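Local coordinates for arginyl-trna synthetase (Thermus thermophilus, PDB 1IQ0), which probably joins L-arginine to its cognate tRNA at the expense of ATP, at residues A[386-392]-A[453-459]. Residues are numbered along the deposited sequence; the frame is centred on the assembly and turned at random.
Sequences ETVLLEG and KQIDFRY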
ATOM      1  N   GLU A 386       0.987 -12.689   0.469  1.00 26.36           N
ATOM      2  CA  GLU A 386       0.579 -14.040   0.827  1.00 27.33           C
ATOM      3  C   GLU A 386      -0.918 -14.145   1.103  1.00 28.04           C
ATOM      4  O   GLU A 386      -1.640 -13.146   1.140  1.00 28.36           O
ATOM      5  CB  GLU A 386       1.348 -14.521   2.057  1.00 31.90           C
ATOM      6  CG  GLU A 386       2.556 -15.384   1.746  1.00 38.58           C
ATOM      7  CD  GLU A 386       2.208 -16.592   0.887  1.00 43.13           C
ATOM      8  OE1 GLU A 386       1.026 -16.999   0.859  1.00 42.29           O
ATOM      9  OE2 GLU A 386       3.130 -17.141   0.246  1.00 46.95           O
ATOM     10  N   THR A 387      -1.360 -15.379   1.312  1.00 26.97           N
ATOM     11  CA  THR A 387      -2.757 -15.708   1.572  1.00 30.96           C
ATOM     12  C   THR A 387      -3.265 -15.146   2.896  1.00 32.56           C
ATOM     13  O   THR A 387      -2.494 -14.906   3.825  1.00 32.76           O
ATOM     14  CB  THR A 387      -2.947 -17.240   1.620  1.00 63.29           C
ATOM     15  OG1 THR A 387      -2.298 -17.840   0.494  1.00 69.05           O
ATOM     16  CG2 THR A 387      -4.423 -17.601   1.595  1.00 68.76           C
ATOM     17  N   VAL A 388      -4.578 -14.955   2.963  1.00 34.76           N
ATOM     18  CA  VAL A 388      -5.232 -14.465   4.158  1.00 30.09           C
ATOM     19  C   VAL A 388      -6.258 -15.504   4.597  1.00 29.65           C
ATOM     20  O   VAL A 388      -7.136 -15.888   3.821  1.00 27.99           O
ATOM     21  CB  VAL A 388      -5.970 -13.131   3.915  1.00 21.25           C
ATOM     22  CG1 VAL A 388      -6.761 -12.748   5.167  1.00 21.65           C
ATOM     23  CG2 VAL A 388      -4.974 -12.040   3.574  1.00 17.70           C
ATOM     24  N   LEU A 389      -6.131 -15.964   5.837  1.00 33.16           N
ATOM     25  CA  LEU A 389      -7.056 -16.946   6.390  1.00 32.10           C
ATOM     26  C   LEU A 389      -8.111 -16.214   7.215  1.00 31.81           C
ATOM     27  O   LEU A 389      -7.864 -15.112   7.710  1.00 29.59           O
ATOM     28  CB  LEU A 389      -6.307 -17.935   7.294  1.00 33.28           C
ATOM     29  CG  LEU A 389      -5.118 -18.686   6.693  1.00 33.86           C
ATOM     30  CD1 LEU A 389      -4.449 -19.543   7.758  1.00 32.29           C
ATOM     31  CD2 LEU A 389      -5.601 -19.550   5.545  1.00 34.45           C
ATOM     32  N   LEU A 390      -9.284 -16.821   7.351  1.00 30.24           N
ATOM     33  CA  LEU A 390     -10.357 -16.240   8.153  1.00 32.25           C
ATOM     34  C   LEU A 390     -10.621 -17.224   9.294  1.00 36.33           C
ATOM     35  O   LEU A 390     -11.129 -18.326   9.073  1.00 36.51           O
ATOM     36  CB  LEU A 390     -11.628 -16.044   7.322  1.00 28.60           C
ATOM     37  CG  LEU A 390     -12.814 -15.453   8.106  1.00 28.05           C
ATOM     38  CD1 LEU A 390     -12.436 -14.083   8.664  1.00 30.31           C
ATOM     39  CD2 LEU A 390     -14.028 -15.332   7.197  1.00 24.39           C
ATOM     40  N   GLU A 391     -10.256 -16.825  10.509  1.00 41.11           N
ATOM     41  CA  GLU A 391     -10.424 -17.675  11.681  1.00 40.49           C
ATOM     42  C   GLU A 391      -9.664 -18.987  11.484  1.00 42.46           C
ATOM     43  O   GLU A 391     -10.180 -20.063  11.777  1.00 42.79           O
ATOM     44  CB  GLU A 391     -11.908 -17.962  11.928  1.00 36.37           C
ATOM     45  CG  GLU A 391     -12.722 -16.768  12.446  1.00 37.55           C
ATOM     46  CD  GLU A 391     -12.289 -16.298  13.835  1.00 38.78           C
ATOM     47  OE1 GLU A 391     -11.800 -17.133  14.626  1.00 41.61           O
ATOM     48  OE2 GLU A 391     -12.452 -15.097  14.142  1.00 35.81           O
ATOM     49  N   GLY A 392      -8.435 -18.879  10.978  1.00 36.80           N
ATOM     50  CA  GLY A 392      -7.597 -20.046  10.741  1.00 40.18           C
ATOM     51  C   GLY A 392      -8.060 -20.933   9.599  1.00 43.51           C
ATOM     52  O   GLY A 392      -7.555 -22.040   9.419  1.00 42.53           O
ATOM     53  N   LYS A 453       4.511 -12.687   4.364  1.00 34.65           N
ATOM     54  CA  LYS A 453       3.981 -13.530   5.427  1.00 33.01           C
ATOM     55  C   LYS A 453       2.473 -13.678   5.310  1.00 31.08           C
ATOM     56  O   LYS A 453       1.774 -12.756   4.894  1.00 28.09           O
ATOM     57  CB  LYS A 453       4.335 -12.957   6.803  1.00 33.12           C
ATOM     58  CG  LYS A 453       5.780 -13.186   7.228  1.00 39.49           C
ATOM     59  CD  LYS A 453       6.066 -12.526   8.576  1.00 38.89           C
ATOM     60  CE  LYS A 453       7.298 -13.114   9.252  1.00 41.21           C
ATOM     61  NZ  LYS A 453       8.528 -13.042   8.421  1.00 43.64           N
ATOM     62  N   GLN A 454       1.987 -14.855   5.681  1.00 32.64           N
ATOM     63  CA  GLN A 454       0.568 -15.184   5.646  1.00 33.72           C
ATOM     64  C   GLN A 454      -0.161 -14.499   6.816  1.00 33.90           C
ATOM     65  O   GLN A 454       0.423 -14.289   7.880  1.00 35.35           O
ATOM     66  CB  GLN A 454       0.425 -16.702   5.753  1.00 42.33           C
ATOM     67  CG  GLN A 454      -0.829 -17.294   5.156  1.00 47.61           C
ATOM     68  CD  GLN A 454      -0.786 -18.813   5.153  1.00 48.60           C
ATOM     69  OE1 GLN A 454      -0.800 -19.452   6.207  1.00 51.00           O
ATOM     70  NE2 GLN A 454      -0.722 -19.399   3.962  1.00 49.42           N
ATOM     71  N   ILE A 455      -1.429 -14.148   6.616  1.00 26.75           N
ATOM     72  CA  ILE A 455      -2.219 -13.508   7.667  1.00 28.75           C
ATOM     73  C   ILE A 455      -3.421 -14.371   8.061  1.00 28.62           C
ATOM     74  O   ILE A 455      -4.035 -15.013   7.215  1.00 30.58           O
ATOM     75  CB  ILE A 455      -2.790 -12.141   7.208  1.00 35.27           C
ATOM     76  CG1 ILE A 455      -1.664 -11.158   6.907  1.00 34.57           C
ATOM     77  CG2 ILE A 455      -3.694 -11.566   8.284  1.00 37.13           C
ATOM     78  CD1 ILE A 455      -2.162  -9.857   6.314  1.00 32.37           C
ATOM     79  N   ASP A 456      -3.749 -14.385   9.346  1.00 30.22           N
ATOM     80  CA  ASP A 456      -4.919 -15.121   9.826  1.00 28.86           C
ATOM     81  C   ASP A 456      -5.801 -14.068  10.490  1.00 28.50           C
ATOM     82  O   ASP A 456      -5.521 -13.637  11.606  1.00 29.12           O
ATOM     83  CB  ASP A 456      -4.530 -16.185  10.862  1.00 30.05           C
ATOM     84  CG  ASP A 456      -5.712 -17.067  11.269  1.00 31.78           C
ATOM     85  OD1 ASP A 456      -6.865 -16.692  10.985  1.00 29.37           O
ATOM     86  OD2 ASP A 456      -5.489 -18.138  11.879  1.00 36.50           O
ATOM     87  N   PHE A 457      -6.855 -13.641   9.800  1.00 28.34           N
ATOM     88  CA  PHE A 457      -7.750 -12.629  10.348  1.00 30.00           C
ATOM     89  C   PHE A 457      -8.786 -13.216  11.301  1.00 30.62           C
ATOM     90  O   PHE A 457      -9.671 -13.966  10.880  1.00 28.31           O
ATOM     91  CB  PHE A 457      -8.480 -11.886   9.227  1.00 23.03           C
ATOM     92  CG  PHE A 457      -9.337 -10.748   9.719  1.00 21.92           C
ATOM     93  CD1 PHE A 457      -8.771  -9.503   9.998  1.00 21.63           C
ATOM     94  CD2 PHE A 457     -10.695 -10.933   9.955  1.00 21.30           C
ATOM     95  CE1 PHE A 457      -9.547  -8.456  10.511  1.00 23.40           C
ATOM     96  CE2 PHE A 457     -11.482  -9.896  10.467  1.00 20.87           C
ATOM     97  CZ  PHE A 457     -10.901  -8.650  10.749  1.00 18.86           C
ATOM     98  N   ARG A 458      -8.677 -12.873  12.583  1.00 30.28           N
ATOM     99  CA  ARG A 458      -9.629 -13.359  13.584  1.00 29.73           C
ATOM    100  C   ARG A 458     -10.320 -12.129  14.164  1.00 29.75           C
ATOM    101  O   ARG A 458      -9.667 -11.235  14.690  1.00 29.55           O
ATOM    102  CB  ARG A 458      -8.893 -14.150  14.669  1.00 40.12           C
ATOM    103  CG  ARG A 458      -7.922 -15.183  14.096  1.00 45.15           C
ATOM    104  CD  ARG A 458      -7.174 -15.938  15.187  1.00 50.49           C
ATOM    105  NE  ARG A 458      -7.925 -17.090  15.673  1.00 58.12           N
ATOM    106  CZ  ARG A 458      -8.005 -18.255  15.035  1.00 63.78           C
ATOM    107  NH1 ARG A 458      -7.373 -18.430  13.882  1.00 61.71           N
ATOM    108  NH2 ARG A 458      -8.724 -19.245  15.548  1.00 65.04           N
ATOM    109  N   TYR A 459     -11.642 -12.081  14.044  1.00 30.15           N
ATOM    110  CA  TYR A 459     -12.422 -10.941  14.510  1.00 31.97           C
ATOM    111  C   TYR A 459     -12.062 -10.335  15.863  1.00 33.89           C
ATOM    112  O   TYR A 459     -11.639  -9.181  15.931  1.00 31.51           O
ATOM    113  CB  TYR A 459     -13.915 -11.282  14.509  1.00 30.89           C
ATOM    114  CG  TYR A 459     -14.493 -11.535  13.136  1.00 30.58           C
ATOM    115  CD1 TYR A 459     -14.672 -12.835  12.658  1.00 28.90           C
ATOM    116  CD2 TYR A 459     -14.861 -10.474  12.311  1.00 28.62           C
ATOM    117  CE1 TYR A 459     -15.211 -13.069  11.390  1.00 28.79           C
ATOM    118  CE2 TYR A 459     -15.397 -10.693  11.049  1.00 29.92           C
ATOM    119  CZ  TYR A 459     -15.572 -11.989  10.594  1.00 27.46           C
ATOM    120  OH  TYR A 459     -16.124 -12.202   9.358  1.00 25.83           O
TER
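Leu389 bonds with both of its backbone polar atoms to strand 455-457, taking Phe457 N on its O and giving its N to Ile455 O at 2.7 Å, in a short parallel pairing with strand 388-390 whose segment axes lie 26° apart. Two more backbone bonds extend it, Ile455 N to Thr387 O and Glu391 N to Phe457 O. Val388, Ile455, Leu390 and Phe457 share the buried face, the tightly packed one. There CD1 of Leu390 meets the rim of the Phe457 ring, in its plane, 3.8 Å from CD2, and reaches on to CE1 of Tyr459 at 4.0 Å. Helix 430-448 covers this face through Met446 and Ile442, and Val408 of helix 405-423 packs on Leu390 and Tyr459.

The other face, with Leu389 and Asp456, is looser and more polar. Gln454 runs out extended beside Thr387, its CG resting 3.2 Å from Thr387 O. At the far end Asp456 turns CG anti to its own N (chi1 -174°), which carries OD1 across to Gly392 N, 2.7 Å away and on the syn side of the carboxylate; OD2 pairs with Arg458 NH1. Glu391 bends back at chi2 (-65°) and splits its oxygens. OE2 accepts Tyr459 N at 3.1 Å, at the first turn of helix 459-463, whose N-cap position is held by Arg458, while OE1 stands over one face of the Arg458 guanidinium in a long ion pair of charge alone. With an alanine in place of this glutamate, Tyr459 N would probably lose its carboxylate acceptor, and Arg458 the long-range charge over its face.

Strand 455-457 thus closes one edge of the mixed, largely parallel sheet at the centre of the Rossmann-like catalytic domain of class I synthetases, joined to strand 380-390 by a helical crossover.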